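PDB 5KZT: Peptide/nickel transport system substrate-binding protein from Listeria monocytogenes serotype 1/2a, which binds peptides, one of which is held in this structure, and probably delivers them to a peptide importer in the cell membrane. Local coordinates for residues N40-T45 with K205-V209; D96-W101 with F166-E171; W101-V105 with F117-K121. One frame throughout, in Å; residues are numbered along the deposited sequence.

Overall arrangement
Along the chain the contacts are nested: contact 3 lies inside the loop closed by contact 2, and that loop inside the longer one closed by contact 1. Contacts 2 and 3 have centres about 11 Å apart and share helix 94-105 and Trp101; Phe117 of contact 3 stacks on Phe166 of contact 2. Contact 1, centred about 19 Å from contact 2 and 25 Å from contact 3, sets helix 36-45 on the mixed sheet containing strand 205-210. Phe167 packs against this helix, joining contact 1 to the region built from helix 94-105 and the antiparallel sheet with strands 138-140 and 145-149. The packing ties them into one lobe, consistent with an OppA-like binding protein.

Contact 1 (N40-T45 with K205-V209); sequences NVVNQT and KWTYV
Tyr208 reaches from the strand and lays its ring against the flank of the helix, overlapping Val41, Gln44 and Thr45. This is helix-on-sheet packing: helix 36-45 rests on the mixed four-strand sheet of the solute-binding fold, and the axes of segments 40-45 and 205-209 come within 10.0 Å, at 25°. The tyrosine side chain leaves the strand on the helix side, and CG, anti to the carbonyl carbon (chi1 -63°), swings the ring to Gln44 and Val41. Its phenol oxygen ends hard against Val41, with Tyr208 OH 3.1 Å from Val41 CA and 3.2 Å from Val41 CG2. That methyl also turns to the indole of Trp206, whose NE1 is 4.2 Å from Val41 CG2.

Nearer the strand, along the CD1-CE1 side of the ring, Gln44 approaches obliquely through its aliphatic part, Gln44 CB lying 3.6 Å from Tyr208 CE1. Beyond CG the glutamine chain bends and carries its amide away from the strand, nearly perpendicular to the tyrosine ring. There Gln44 NE2 gives hydrogen bonds to Asn40 O one turn back, at 2.9 Å, and to Tyr519 O, while OE1 accepts from Tyr521 N. The same side chain therefore packs on the sheet residue with its methylenes and ties the helix to the C-terminal part of the chain with its amide. Leu196 on the neighbouring strand 194-197 adds to the apolar layer beside Val41 and Trp206. Thr45 completes the contact at the ring edge, where its CG2 lies in the plane of the tyrosine, 3.9 Å from Tyr208 CE1.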
loop_
_atom_site.group_PDB
_atom_site.type_symbol
_atom_site.label_atom_id
_atom_site.label_comp_id
_atom_site.label_asym_id
_atom_site.label_seq_id
_atom_site.Cartn_x
_atom_site.Cartn_y
_atom_site.Cartn_z
ATOM N N ASN A 40 -2.680 -1.133 7.893
ATOM C CA ASN A 40 -3.824 -0.549 8.615
ATOM C C ASN A 40 -3.937 -1.125 10.029
ATOM O O ASN A 40 -4.166 -0.371 10.959
ATOM C CB ASN A 40 -5.114 -0.776 7.851
ATOM C CG ASN A 40 -6.286 -0.010 8.443
ATOM O OD1 ASN A 40 -6.277 1.223 8.496
ATOM N ND2 ASN A 40 -7.285 -0.742 8.918
ATOM N N VAL A 41 -3.723 -2.431 10.196
ATOM C CA VAL A 41 -3.708 -3.046 11.551
ATOM C C VAL A 41 -2.643 -2.404 12.451
ATOM O O VAL A 41 -2.963 -1.883 13.528
ATOM C CB VAL A 41 -3.496 -4.582 11.501
ATOM C CG1 VAL A 41 -3.278 -5.176 12.897
ATOM C CG2 VAL A 41 -4.688 -5.258 10.850
ATOM N N VAL A 42 -1.388 -2.420 12.014
ATOM C CA VAL A 42 -0.323 -1.873 12.846
ATOM C C VAL A 42 -0.470 -0.363 13.093
ATOM O O VAL A 42 0.013 0.148 14.115
ATOM C CB VAL A 42 1.108 -2.210 12.355
ATOM C CG1 VAL A 42 1.309 -3.710 12.294
ATOM C CG2 VAL A 42 1.422 -1.553 11.036
ATOM N N ASN A 43 -1.143 0.362 12.198
ATOM C CA ASN A 43 -1.425 1.777 12.472
ATOM C C ASN A 43 -2.337 2.040 13.682
ATOM O O ASN A 43 -2.279 3.121 14.279
ATOM C CB ASN A 43 -2.010 2.485 11.264
ATOM C CG ASN A 43 -1.896 3.990 11.381
ATOM O OD1 ASN A 43 -0.807 4.516 11.633
ATOM N ND2 ASN A 43 -3.013 4.699 11.231
ATOM N N GLN A 44 -3.167 1.070 14.042
ATOM C CA GLN A 44 -4.040 1.203 15.214
ATOM C C GLN A 44 -3.349 0.791 16.514
ATOM O O GLN A 44 -3.701 1.281 17.597
ATOM C CB GLN A 44 -5.297 0.353 15.063
ATOM C CG GLN A 44 -5.927 0.342 13.679
ATOM C CD GLN A 44 -6.122 1.720 13.070
ATOM O OE1 GLN A 44 -6.469 2.681 13.755
ATOM N NE2 GLN A 44 -5.937 1.813 11.766
ATOM N N THR A 45 -2.417 -0.153 16.389
ATOM C CA THR A 45 -1.816 -0.840 17.535
ATOM C C THR A 45 -0.432 -0.312 17.892
ATOM O O THR A 45 0.090 -0.592 18.968
ATOM C CB THR A 45 -1.745 -2.356 17.276
ATOM O OG1 THR A 45 -0.904 -2.635 16.171
ATOM C CG2 THR A 45 -3.103 -2.909 16.943
ATOM N N LYS A 205 -11.086 -13.381 11.799
ATOM C CA LYS A 205 -11.546 -12.390 12.750
ATOM C C LYS A 205 -10.369 -11.871 13.554
ATOM O O LYS A 205 -9.363 -12.566 13.744
ATOM C CB LYS A 205 -12.611 -12.996 13.673
ATOM C CG LYS A 205 -13.846 -13.379 12.894
ATOM C CD LYS A 205 -15.049 -13.789 13.724
ATOM C CE LYS A 205 -16.071 -14.449 12.810
ATOM N NZ LYS A 205 -17.428 -13.962 13.089
ATOM N N TRP A 206 -10.474 -10.626 13.970
ATOM C CA TRP A 206 -9.552 -10.052 14.921
ATOM C C TRP A 206 -10.218 -8.848 15.557
ATOM O O TRP A 206 -11.261 -8.379 15.077
ATOM C CB TRP A 206 -8.217 -9.667 14.270
ATOM C CG TRP A 206 -8.311 -8.775 13.073
ATOM C CD1 TRP A 206 -8.287 -7.417 13.068
ATOM C CD2 TRP A 206 -8.404 -9.177 11.692
ATOM N NE1 TRP A 206 -8.372 -6.946 11.789
ATOM C CE2 TRP A 206 -8.439 -8.000 10.922
ATOM C CE3 TRP A 206 -8.447 -10.411 11.041
ATOM C CZ2 TRP A 206 -8.523 -8.013 9.524
ATOM C CZ3 TRP A 206 -8.525 -10.433 9.651
ATOM C CH2 TRP A 206 -8.572 -9.235 8.906
ATOM N N THR A 207 -9.598 -8.359 16.633
ATOM C CA THR A 207 -10.208 -7.387 17.528
ATOM C C THR A 207 -9.204 -6.325 17.959
ATOM O O THR A 207 -8.055 -6.641 18.243
ATOM C CB THR A 207 -10.731 -8.086 18.798
ATOM O OG1 THR A 207 -11.446 -9.254 18.419
ATOM C CG2 THR A 207 -11.645 -7.190 19.601
ATOM N N TYR A 208 -9.655 -5.073 18.003
ATOM C CA TYR A 208 -8.886 -3.988 18.576
ATOM C C TYR A 208 -9.532 -3.681 19.895
ATOM O O TYR A 208 -10.760 -3.556 19.954
ATOM C CB TYR A 208 -8.941 -2.749 17.687
ATOM C CG TYR A 208 -8.333 -2.930 16.310
ATOM C CD1 TYR A 208 -6.950 -2.940 16.135
ATOM C CD2 TYR A 208 -9.136 -3.081 15.173
ATOM C CE1 TYR A 208 -6.389 -3.101 14.891
ATOM C CE2 TYR A 208 -8.566 -3.232 13.914
ATOM C CZ TYR A 208 -7.188 -3.227 13.790
ATOM O OH TYR A 208 -6.640 -3.375 12.558
ATOM N N VAL A 209 -8.734 -3.560 20.953
ATOM C CA VAL A 209 -9.273 -3.158 22.249
ATOM C C VAL A 209 -8.498 -1.947 22.714
ATOM O O VAL A 209 -7.279 -1.896 22.559
ATOM C CB VAL A 209 -9.208 -4.291 23.298
ATOM C CG1 VAL A 209 -9.867 -3.845 24.590
ATOM C CG2 VAL A 209 -9.942 -5.529 22.790
#

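Contact 2 (D96-W101 with F166-E171); sequences DYVYSW and FFPLNE
Glu171 lies over one face of the Tyr99 ring with its CB and CG: CB sits over the ring centre in a CH-pi contact, 3.6 Å from the centroid, and Glu171 CG lies 3.6 Å from Tyr99 CE1. Its CD and OE1 run out past the rim beside Tyr99 CD1, Glu171 CD 3.5 Å from that carbon. With CG anti to the backbone N (chi1 177°) and the chain extended, the carboxylate ends up only 12° from parallel to the ring. The motif is an irregular loop laid along one side of helix 94-105 and running into helix 171-177, with Asn170 at the N-cap of the latter, its OD1 capping Phe173 N.

Three hydrogen bonds fasten this loop to the helix. Leu169 N donates to Asp96 O, an oxygen that also takes the helical bond from Ser100 N; the two donors come from opposite faces of the carbonyl. Ser100 OG gives its proton to Phe167 O at 2.7 Å, and Trp101 NE1 donates to Phe166 O at 2.9 Å from above the carbonyl plane. A water accepts from Glu171 N and donates to Asp96 OD1, while Asp96 OD2 is held by Trp86 NE1 and Thr93 N.

Between the polar links the rings pack closely. Pro168 CB stands 3.6 Å from the centroid of the Tyr97 ring, almost exactly on its normal, in a second CH-pi contact. Phe166 meets Trp101 in a T-shaped stack with ring planes at 81°, the phenylalanine presenting its edge to the six-membered ring of the indole, with Phe166 CD2 3.7 Å from Trp101 CZ2.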
loop_
_atom_site.group_PDB
_atom_site.type_symbol
_atom_site.label_atom_id
_atom_site.label_comp_id
_atom_site.label_asym_id
_atom_site.label_seq_id
_atom_site.Cartn_x
_atom_site.Cartn_y
_atom_site.Cartn_z
ATOM N N ASP A 96 14.547 1.867 21.079
ATOM C CA ASP A 96 13.555 1.126 20.315
ATOM C C ASP A 96 13.503 1.591 18.864
ATOM O O ASP A 96 13.221 0.798 17.966
ATOM C CB ASP A 96 12.162 1.301 20.912
ATOM C CG ASP A 96 12.056 0.835 22.339
ATOM O OD1 ASP A 96 12.848 0.003 22.806
ATOM O OD2 ASP A 96 11.117 1.308 23.013
ATOM N N TYR A 97 13.745 2.883 18.645
ATOM C CA TYR A 97 13.791 3.414 17.289
ATOM C C TYR A 97 15.084 3.025 16.600
ATOM O O TYR A 97 15.075 2.624 15.425
ATOM C CB TYR A 97 13.651 4.925 17.265
ATOM C CG TYR A 97 12.302 5.422 17.673
ATOM C CD1 TYR A 97 12.009 5.645 19.013
ATOM C CD2 TYR A 97 11.324 5.698 16.733
ATOM C CE1 TYR A 97 10.752 6.108 19.402
ATOM C CE2 TYR A 97 10.072 6.161 17.113
ATOM C CZ TYR A 97 9.808 6.378 18.448
ATOM O OH TYR A 97 8.606 6.853 18.868
ATOM N N VAL A 98 16.191 3.129 17.321
ATOM C CA VAL A 98 17.474 2.727 16.771
ATOM C C VAL A 98 17.408 1.258 16.359
ATOM O O VAL A 98 17.771 0.896 15.231
ATOM C CB VAL A 98 18.632 2.963 17.758
ATOM C CG1 VAL A 98 19.938 2.367 17.244
ATOM C CG2 VAL A 98 18.820 4.448 17.994
ATOM N N TYR A 99 16.930 0.421 17.268
ATOM C CA TYR A 99 16.782 -1.000 16.966
ATOM C C TYR A 99 15.938 -1.242 15.713
ATOM O O TYR A 99 16.360 -1.970 14.831
ATOM C CB TYR A 99 16.197 -1.755 18.160
ATOM C CG TYR A 99 15.775 -3.150 17.794
ATOM C CD1 TYR A 99 16.728 -4.145 17.500
ATOM C CD2 TYR A 99 14.438 -3.471 17.683
ATOM C CE1 TYR A 99 16.337 -5.420 17.139
ATOM C CE2 TYR A 99 14.038 -4.742 17.320
ATOM C CZ TYR A 99 14.986 -5.709 17.047
ATOM O OH TYR A 99 14.550 -6.963 16.676
ATOM N N SER A 100 14.755 -0.639 15.631
ATOM C CA SER A 100 13.843 -0.959 14.519
ATOM C C SER A 100 14.288 -0.399 13.164
ATOM O O SER A 100 14.074 -1.033 12.143
ATOM C CB SER A 100 12.413 -0.538 14.808
ATOM O OG SER A 100 12.286 0.854 14.777
ATOM N N TRP A 101 14.887 0.776 13.138
ATOM C CA TRP A 101 15.392 1.299 11.870
ATOM C C TRP A 101 16.591 0.450 11.399
ATOM O O TRP A 101 16.689 0.122 10.213
ATOM C CB TRP A 101 15.771 2.750 11.995
ATOM C CG TRP A 101 14.642 3.691 12.241
ATOM C CD1 TRP A 101 13.413 3.423 12.786
ATOM C CD2 TRP A 101 14.672 5.082 11.993
ATOM N NE1 TRP A 101 12.674 4.585 12.897
ATOM C CE2 TRP A 101 13.427 5.619 12.410
ATOM C CE3 TRP A 101 15.618 5.933 11.420
ATOM C CZ2 TRP A 101 13.121 6.987 12.289
ATOM C CZ3 TRP A 101 15.312 7.297 11.316
ATOM C CH2 TRP A 101 14.079 7.795 11.746
ATOM N N PHE A 166 9.025 2.867 10.042
ATOM C CA PHE A 166 9.784 3.759 10.914
ATOM C C PHE A 166 9.269 3.779 12.372
ATOM O O PHE A 166 9.773 4.534 13.184
ATOM C CB PHE A 166 9.738 5.181 10.334
ATOM C CG PHE A 166 10.464 5.320 9.034
ATOM C CD1 PHE A 166 9.909 4.857 7.853
ATOM C CD2 PHE A 166 11.729 5.903 8.990
ATOM C CE1 PHE A 166 10.615 4.985 6.641
ATOM C CE2 PHE A 166 12.418 6.034 7.776
ATOM C CZ PHE A 166 11.859 5.568 6.621
ATOM N N PHE A 167 8.289 2.939 12.707
ATOM C CA PHE A 167 7.825 2.811 14.090
ATOM C C PHE A 167 8.906 2.126 14.929
ATOM O O PHE A 167 9.666 1.330 14.393
ATOM C CB PHE A 167 6.544 1.978 14.150
ATOM C CG PHE A 167 5.312 2.664 13.599
ATOM C CD1 PHE A 167 5.354 3.930 12.994
ATOM C CD2 PHE A 167 4.095 2.003 13.659
ATOM C CE1 PHE A 167 4.210 4.516 12.493
ATOM C CE2 PHE A 167 2.942 2.589 13.167
ATOM C CZ PHE A 167 2.993 3.843 12.581
ATOM N N PRO A 168 8.941 2.399 16.250
ATOM C CA PRO A 168 9.836 1.686 17.157
ATOM C C PRO A 168 9.406 0.241 17.408
ATOM O O PRO A 168 8.244 -0.122 17.169
ATOM C CB PRO A 168 9.758 2.509 18.434
ATOM C CG PRO A 168 8.366 3.055 18.427
ATOM C CD PRO A 168 8.005 3.274 16.983
ATOM N N LEU A 169 10.375 -0.579 17.816
ATOM C CA LEU A 169 10.141 -1.951 18.250
ATOM C C LEU A 169 10.917 -2.214 19.532
ATOM O O LEU A 169 12.000 -1.662 19.739
ATOM C CB LEU A 169 10.569 -2.941 17.164
ATOM C CG LEU A 169 9.678 -2.946 15.920
ATOM C CD1 LEU A 169 10.353 -3.738 14.807
ATOM C CD2 LEU A 169 8.294 -3.511 16.238
ATOM N N ASN A 170 10.336 -3.055 20.379
ATOM C CA ASN A 170 10.941 -3.483 21.618
ATOM C C ASN A 170 11.902 -4.643 21.363
ATOM O O ASN A 170 11.471 -5.771 21.209
ATOM C CB ASN A 170 9.834 -3.890 22.588
ATOM C CG ASN A 170 10.361 -4.241 23.964
ATOM O OD1 ASN A 170 11.122 -5.200 24.151
ATOM N ND2 ASN A 170 9.940 -3.462 24.946
ATOM N N GLU A 171 13.210 -4.366 21.346
ATOM C CA GLU A 171 14.212 -5.371 20.959
ATOM C C GLU A 171 14.128 -6.637 21.802
ATOM O O GLU A 171 14.215 -7.751 21.278
ATOM C CB GLU A 171 15.626 -4.810 21.037
ATOM C CG GLU A 171 16.716 -5.828 20.705
ATOM C CD GLU A 171 18.083 -5.212 20.553
ATOM O OE1 GLU A 171 18.245 -4.004 20.765
ATOM O OE2 GLU A 171 19.013 -5.957 20.239
HETATM O O HOH W 1 14.546 -2.042 22.193
#

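Contact 3 (W101-V105 with F117-K121); sequences WRRAV and FDAIK
Phe117 fills the angle between Trp101, Ala104 and Val105, and together with Trp101 it contributes most of the surface buried here. Its edge points at the indole face in a T-shaped stack, this time over the five-membered ring: the centroids are 5.3 Å apart and the planes meet at 72°. The touching atom is Phe117 CE2, 3.6 Å from Trp101 CG and displaced toward the rim of the indole rather than over its middle. Phe117 also stacks on Phe166, which closes a compact three-ring cluster.

The rest of Phe117 lies against the end of the helix. Ala104 CB presses on the far part of the ring, 3.4 Å from Phe117 CE1, and the carbonyl oxygen of Trp101 lies over a face of that ring. At the other end of the side chain, Val105 CG1 comes within 3.4 Å of Phe117 CB. The valine can do this because CG1 is beside its own backbone N and anti to the carbonyl carbon (chi1 -66°), which turns that methyl to the incoming chain.

Ile120 comes to the indole from the same side of its plane as Phe117, with Ile120 CD1 3.8 Å from Trp101 CZ3. A backbone bond from Ile120 N to Phe117 O, 2.9 Å long, turns the chain here, and both side chains meet the same indole. Leu136 and Val148 touch both Trp101 and Ile120 and extend the apolar layer to strand 145-149.

The side chains that meet here are all apolar or aromatic: the end of helix 94-105 meets a 3-10 segment and loop, with eleven residues between Val105 and Phe117, within an aromatic core. Its position is consistent with the additional domain that distinguishes OppA-like binding proteins from smaller two-lobed relatives.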
loop_
_atom_site.group_PDB
_atom_site.type_symbol
_atom_site.label_atom_id
_atom_site.label_comp_id
_atom_site.label_asym_id
_atom_site.label_seq_id
_atom_site.Cartn_x
_atom_site.Cartn_y
_atom_site.Cartn_z
ATOM N N TRP A 101 14.887 0.776 13.138
ATOM C CA TRP A 101 15.392 1.299 11.870
ATOM C C TRP A 101 16.591 0.450 11.399
ATOM O O TRP A 101 16.689 0.122 10.213
ATOM C CB TRP A 101 15.771 2.750 11.995
ATOM C CG TRP A 101 14.642 3.691 12.241
ATOM C CD1 TRP A 101 13.413 3.423 12.786
ATOM C CD2 TRP A 101 14.672 5.082 11.993
ATOM N NE1 TRP A 101 12.674 4.585 12.897
ATOM C CE2 TRP A 101 13.427 5.619 12.410
ATOM C CE3 TRP A 101 15.618 5.933 11.420
ATOM C CZ2 TRP A 101 13.121 6.987 12.289
ATOM C CZ3 TRP A 101 15.312 7.297 11.316
ATOM C CH2 TRP A 101 14.079 7.795 11.746
ATOM N N ARG A 102 17.462 0.036 12.324
ATOM C CA ARG A 102 18.534 -0.874 11.934
ATOM C C ARG A 102 17.949 -2.208 11.431
ATOM O O ARG A 102 18.437 -2.761 10.447
ATOM C CB ARG A 102 19.518 -1.105 13.074
ATOM C CG ARG A 102 20.343 0.098 13.486
ATOM C CD ARG A 102 21.231 -0.250 14.665
ATOM N NE ARG A 102 22.044 0.876 15.113
ATOM C CZ ARG A 102 22.867 0.866 16.160
ATOM N NH1 ARG A 102 23.063 -0.230 16.874
ATOM N NH2 ARG A 102 23.521 1.963 16.479
ATOM N N ARG A 103 16.888 -2.699 12.081
ATOM C CA ARG A 103 16.201 -3.918 11.638
ATOM C C ARG A 103 15.696 -3.790 10.206
ATOM O O ARG A 103 15.826 -4.730 9.427
ATOM C CB ARG A 103 15.016 -4.276 12.562
ATOM C CG ARG A 103 14.300 -5.581 12.240
ATOM C CD ARG A 103 13.439 -6.021 13.415
ATOM N NE ARG A 103 12.781 -7.312 13.182
ATOM C CZ ARG A 103 11.505 -7.472 12.807
ATOM N NH1 ARG A 103 10.691 -6.431 12.608
ATOM N NH2 ARG A 103 11.025 -8.694 12.631
ATOM N N ALA A 104 15.098 -2.641 9.884
ATOM C CA ALA A 104 14.549 -2.389 8.554
ATOM C C ALA A 104 15.587 -2.405 7.445
ATOM O O ALA A 104 15.274 -2.876 6.352
ATOM C CB ALA A 104 13.776 -1.073 8.510
ATOM N N VAL A 105 16.789 -1.888 7.700
ATOM C CA VAL A 105 17.837 -1.853 6.664
ATOM C C VAL A 105 18.719 -3.106 6.644
ATOM O O VAL A 105 19.418 -3.379 5.664
ATOM C CB VAL A 105 18.726 -0.586 6.737
ATOM C CG1 VAL A 105 17.908 0.651 6.403
ATOM C CG2 VAL A 105 19.394 -0.412 8.103
ATOM N N PHE A 117 14.471 3.881 3.562
ATOM C CA PHE A 117 15.560 4.372 4.390
ATOM C C PHE A 117 16.730 4.970 3.599
ATOM O O PHE A 117 17.689 5.442 4.206
ATOM C CB PHE A 117 16.041 3.267 5.353
ATOM C CG PHE A 117 15.058 2.965 6.421
ATOM C CD1 PHE A 117 13.924 2.203 6.165
ATOM C CD2 PHE A 117 15.222 3.498 7.681
ATOM C CE1 PHE A 117 12.982 1.974 7.151
ATOM C CE2 PHE A 117 14.306 3.251 8.673
ATOM C CZ PHE A 117 13.186 2.493 8.412
ATOM N N ASP A 118 16.627 5.007 2.274
ATOM C CA ASP A 118 17.511 5.838 1.436
ATOM C C ASP A 118 17.539 7.299 1.893
ATOM O O ASP A 118 18.520 7.979 1.677
ATOM C CB ASP A 118 17.043 5.837 -0.023
ATOM C CG ASP A 118 17.410 4.583 -0.777
ATOM O OD1 ASP A 118 18.166 3.716 -0.254
ATOM O OD2 ASP A 118 16.954 4.479 -1.958
ATOM N N ALA A 119 16.425 7.766 2.456
ATOM C CA ALA A 119 16.324 9.094 3.070
ATOM C C ALA A 119 17.245 9.291 4.284
ATOM O O ALA A 119 17.574 10.425 4.597
ATOM C CB ALA A 119 14.886 9.363 3.481
ATOM N N ILE A 120 17.637 8.193 4.960
ATOM C CA ILE A 120 18.470 8.231 6.171
ATOM C C ILE A 120 19.927 7.988 5.776
ATOM O O ILE A 120 20.216 7.177 4.892
ATOM C CB ILE A 120 17.993 7.181 7.217
ATOM C CG1 ILE A 120 16.474 7.277 7.457
ATOM C CG2 ILE A 120 18.740 7.327 8.538
ATOM C CD1 ILE A 120 15.944 8.659 7.773
ATOM N N LYS A 121 20.828 8.712 6.434
ATOM C CA LYS A 121 22.243 8.644 6.141
ATOM C C LYS A 121 22.694 7.186 6.209
ATOM O O LYS A 121 22.407 6.489 7.182
ATOM C CB LYS A 121 23.047 9.478 7.130
ATOM C CG LYS A 121 24.544 9.436 6.850
ATOM C CD LYS A 121 25.342 10.329 7.781
ATOM C CE LYS A 121 26.813 10.160 7.476
ATOM N NZ LYS A 121 27.619 10.962 8.434
#